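Local structure of uncharacterized protein Atu1656 (Agrobacterium tumefaciens, 2OJH) at residues 26-31 / 283-288. The protein is of unknown function but belongs to the TolB family and folds as a six-bladed beta-propeller. Residues are numbered along the deposited sequence; the frame is centred on the assembly and turned at random.
Sequences IFNIRT and GDEFAY
Arg30 and Asp284 form a salt bridge beside the turn that follows strand 22-28: NE, with OD1 nearly in the guanidinium plane, reaches it at 2.9 Å on the anti side, tilted well out of the carboxylate plane. A bend at chi2 (-51°) carries the long arginine across the aspartate at about a right angle, and Ile29 CD1 covers one guanidinium face. The guanidinium has a second anionic partner, Asp229, through NH1.

Asn28 suits the strand end because its amide serves both ways. ND2 donates to Glu285 OE2 (3.0 Å), with amide and carboxylate planes almost perpendicular. OD1 accepts from Arg30 N (2.7 Å) in the carbonyl plane, an Asx turn, and from Thr31 N well above it, which extends the turn to an Asx motif. Ile29 N bonds to Asp284 O at 2.7 Å, next to the antiparallel hydrogen-bonded pair Phe27-Phe286. Gly283 suits the positive phi (70°) before strand 285-291.

Ile26 and Ala287 share the Asn28 face. On the opposite face flat Phe286, with chi1 of 63°, offers a ring face to Phe27 CB, a CH-pi contact 4.2 Å from the centroid, and an edge to Ile29 CG2 (3.6 Å from CE2); the two rings meet obliquely.

The sheet joins N-terminal strand 22-28 to C-terminal strand 285-291, closing the propeller ring within one blade. Strand 33-40 flanks 22-28; Leu264 of strand 262-267 packs against the phenylalanines.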
ATOM      1  N   ILE A  26     -13.224  -7.865   2.139  1.00 34.98           N
ATOM      2  CA  ILE A  26     -13.038  -6.988   3.291  1.00 35.57           C
ATOM      3  C   ILE A  26     -13.064  -7.843   4.534  1.00 34.94           C
ATOM      4  O   ILE A  26     -13.841  -8.795   4.602  1.00 35.56           O
ATOM      5  CB  ILE A  26     -14.195  -5.986   3.343  1.00 35.71           C
ATOM      6  CG1 ILE A  26     -14.007  -4.928   2.245  1.00 36.26           C
ATOM      7  CG2 ILE A  26     -14.330  -5.389   4.745  1.00 37.71           C
ATOM      8  CD1 ILE A  26     -15.333  -4.155   1.962  1.00 38.52           C
ATOM      9  N   PHE A  27     -12.178  -7.559   5.486  1.00 34.32           N
ATOM     10  CA  PHE A  27     -12.154  -8.290   6.744  1.00 34.35           C
ATOM     11  C   PHE A  27     -12.335  -7.251   7.841  1.00 34.44           C
ATOM     12  O   PHE A  27     -11.674  -6.188   7.842  1.00 34.25           O
ATOM     13  CB  PHE A  27     -10.823  -8.990   6.920  1.00 33.78           C
ATOM     14  CG  PHE A  27     -10.735  -9.864   8.147  1.00 35.57           C
ATOM     15  CD1 PHE A  27     -11.260 -11.136   8.138  1.00 35.47           C
ATOM     16  CD2 PHE A  27     -10.079  -9.410   9.299  1.00 35.86           C
ATOM     17  CE1 PHE A  27     -11.184 -11.970   9.286  1.00 37.19           C
ATOM     18  CE2 PHE A  27      -9.980 -10.201  10.421  1.00 35.72           C
ATOM     19  CZ  PHE A  27     -10.529 -11.503  10.421  1.00 35.31           C
ATOM     20  N   ASN A  28     -13.237  -7.566   8.764  1.00 34.66           N
ATOM     21  CA  ASN A  28     -13.503  -6.702   9.896  1.00 34.58           C
ATOM     22  C   ASN A  28     -12.709  -7.261  11.065  1.00 34.73           C
ATOM     23  O   ASN A  28     -12.940  -8.385  11.495  1.00 35.72           O
ATOM     24  CB  ASN A  28     -15.011  -6.641  10.185  1.00 34.29           C
ATOM     25  CG  ASN A  28     -15.350  -5.723  11.365  1.00 34.24           C
ATOM     26  OD1 ASN A  28     -14.765  -5.842  12.437  1.00 34.10           O
ATOM     27  ND2 ASN A  28     -16.314  -4.812  11.168  1.00 32.92           N
ATOM     28  N   ILE A  29     -11.751  -6.487  11.573  1.00 34.31           N
ATOM     29  CA  ILE A  29     -10.919  -6.971  12.662  1.00 33.82           C
ATOM     30  C   ILE A  29     -11.596  -6.966  14.038  1.00 34.35           C
ATOM     31  O   ILE A  29     -11.101  -7.598  14.969  1.00 33.87           O
ATOM     32  CB  ILE A  29      -9.554  -6.222  12.751  1.00 34.20           C
ATOM     33  CG1 ILE A  29      -9.746  -4.743  13.141  1.00 33.59           C
ATOM     34  CG2 ILE A  29      -8.739  -6.382  11.442  1.00 33.30           C
ATOM     35  CD1 ILE A  29      -8.452  -4.116  13.837  1.00 33.58           C
ATOM     36  N   ARG A  30     -12.722  -6.270  14.166  1.00 34.16           N
ATOM     37  CA  ARG A  30     -13.455  -6.250  15.429  1.00 35.05           C
ATOM     38  C   ARG A  30     -14.347  -7.491  15.600  1.00 35.43           C
ATOM     39  O   ARG A  30     -14.348  -8.129  16.643  1.00 35.35           O
ATOM     40  CB  ARG A  30     -14.295  -4.962  15.531  1.00 35.29           C
ATOM     41  CG  ARG A  30     -13.491  -3.676  15.286  1.00 33.90           C
ATOM     42  CD  ARG A  30     -12.221  -3.611  16.146  1.00 35.09           C
ATOM     43  NE  ARG A  30     -11.465  -2.390  15.872  1.00 33.11           N
ATOM     44  CZ  ARG A  30     -10.246  -2.135  16.330  1.00 34.20           C
ATOM     45  NH1 ARG A  30      -9.609  -3.015  17.100  1.00 33.15           N
ATOM     46  NH2 ARG A  30      -9.657  -0.988  16.020  1.00 34.65           N
ATOM     47  N   THR A  31     -15.103  -7.816  14.558  1.00 36.22           N
ATOM     48  CA  THR A  31     -16.055  -8.932  14.572  1.00 37.22           C
ATOM     49  C   THR A  31     -15.418 -10.202  13.997  1.00 37.74           C
ATOM     50  O   THR A  31     -15.962 -11.297  14.146  1.00 37.91           O
ATOM     51  CB  THR A  31     -17.276  -8.603  13.732  1.00 37.26           C
ATOM     52  OG1 THR A  31     -16.855  -8.439  12.382  1.00 36.68           O
ATOM     53  CG2 THR A  31     -17.959  -7.308  14.206  1.00 38.10           C
ATOM     54  N   GLY A 283     -11.271   2.340  10.667  1.00 38.56           N
ATOM     55  CA  GLY A 283     -10.230   1.535  11.331  1.00 37.63           C
ATOM     56  C   GLY A 283     -10.658   0.161  11.845  1.00 37.68           C
ATOM     57  O   GLY A 283      -9.883  -0.509  12.545  1.00 37.09           O
ATOM     58  N   ASP A 284     -11.854  -0.300  11.468  1.00 36.45           N
ATOM     59  CA  ASP A 284     -12.335  -1.615  11.918  1.00 36.93           C
ATOM     60  C   ASP A 284     -12.208  -2.677  10.844  1.00 36.86           C
ATOM     61  O   ASP A 284     -12.284  -3.873  11.144  1.00 36.87           O
ATOM     62  CB  ASP A 284     -13.796  -1.536  12.350  1.00 37.33           C
ATOM     63  CG  ASP A 284     -13.992  -0.573  13.519  1.00 39.04           C
ATOM     64  OD1 ASP A 284     -13.095  -0.485  14.391  1.00 39.78           O
ATOM     65  OD2 ASP A 284     -15.033   0.080  13.545  1.00 41.85           O
ATOM     66  N   GLU A 285     -12.007  -2.237   9.608  1.00 35.35           N
ATOM     67  CA  GLU A 285     -12.007  -3.164   8.474  1.00 37.40           C
ATOM     68  C   GLU A 285     -10.919  -2.782   7.503  1.00 36.57           C
ATOM     69  O   GLU A 285     -10.578  -1.599   7.384  1.00 35.86           O
ATOM     70  CB  GLU A 285     -13.349  -3.126   7.723  1.00 36.20           C
ATOM     71  CG  GLU A 285     -14.530  -3.413   8.600  1.00 39.83           C
ATOM     72  CD  GLU A 285     -15.866  -3.407   7.872  1.00 40.69           C
ATOM     73  OE1 GLU A 285     -16.092  -2.559   6.990  1.00 42.29           O
ATOM     74  OE2 GLU A 285     -16.701  -4.243   8.245  1.00 46.36           O
ATOM     75  N   PHE A 286     -10.367  -3.778   6.822  1.00 35.14           N
ATOM     76  CA  PHE A 286      -9.473  -3.472   5.704  1.00 34.59           C
ATOM     77  C   PHE A 286      -9.862  -4.251   4.438  1.00 34.65           C
ATOM     78  O   PHE A 286     -10.445  -5.351   4.531  1.00 34.40           O
ATOM     79  CB  PHE A 286      -8.009  -3.716   6.120  1.00 34.39           C
ATOM     80  CG  PHE A 286      -7.716  -5.139   6.470  1.00 32.42           C
ATOM     81  CD1 PHE A 286      -7.433  -6.038   5.460  1.00 34.17           C
ATOM     82  CD2 PHE A 286      -7.690  -5.570   7.807  1.00 34.26           C
ATOM     83  CE1 PHE A 286      -7.168  -7.359   5.732  1.00 30.39           C
ATOM     84  CE2 PHE A 286      -7.411  -6.909   8.112  1.00 35.45           C
ATOM     85  CZ  PHE A 286      -7.148  -7.805   7.086  1.00 31.87           C
ATOM     86  N   ALA A 287      -9.539  -3.686   3.262  1.00 33.58           N
ATOM     87  CA  ALA A 287      -9.748  -4.336   1.978  1.00 34.22           C
ATOM     88  C   ALA A 287      -8.458  -5.062   1.549  1.00 34.75           C
ATOM     89  O   ALA A 287      -7.353  -4.645   1.918  1.00 34.53           O
ATOM     90  CB  ALA A 287     -10.182  -3.281   0.898  1.00 33.82           C
ATOM     91  N   TYR A 288      -8.623  -6.158   0.809  1.00 34.98           N
ATOM     92  CA  TYR A 288      -7.508  -6.982   0.323  1.00 34.51           C
ATOM     93  C   TYR A 288      -7.980  -7.817  -0.884  1.00 34.91           C
ATOM     94  O   TYR A 288      -9.192  -7.918  -1.143  1.00 34.34           O
ATOM     95  CB  TYR A 288      -6.948  -7.872   1.453  1.00 35.65           C
ATOM     96  CG  TYR A 288      -7.930  -8.920   1.925  1.00 36.94           C
ATOM     97  CD1 TYR A 288      -8.952  -8.592   2.827  1.00 36.34           C
ATOM     98  CD2 TYR A 288      -7.855 -10.244   1.446  1.00 34.97           C
ATOM     99  CE1 TYR A 288      -9.893  -9.559   3.232  1.00 36.44           C
ATOM    100  CE2 TYR A 288      -8.784 -11.205   1.839  1.00 34.25           C
ATOM    101  CZ  TYR A 288      -9.781 -10.855   2.748  1.00 35.40           C
ATOM    102  OH  TYR A 288     -10.705 -11.778   3.118  1.00 35.33           O
TER
HETATM  103  O   HOH W   1     -11.659   1.612  14.977  1.00 35.77           O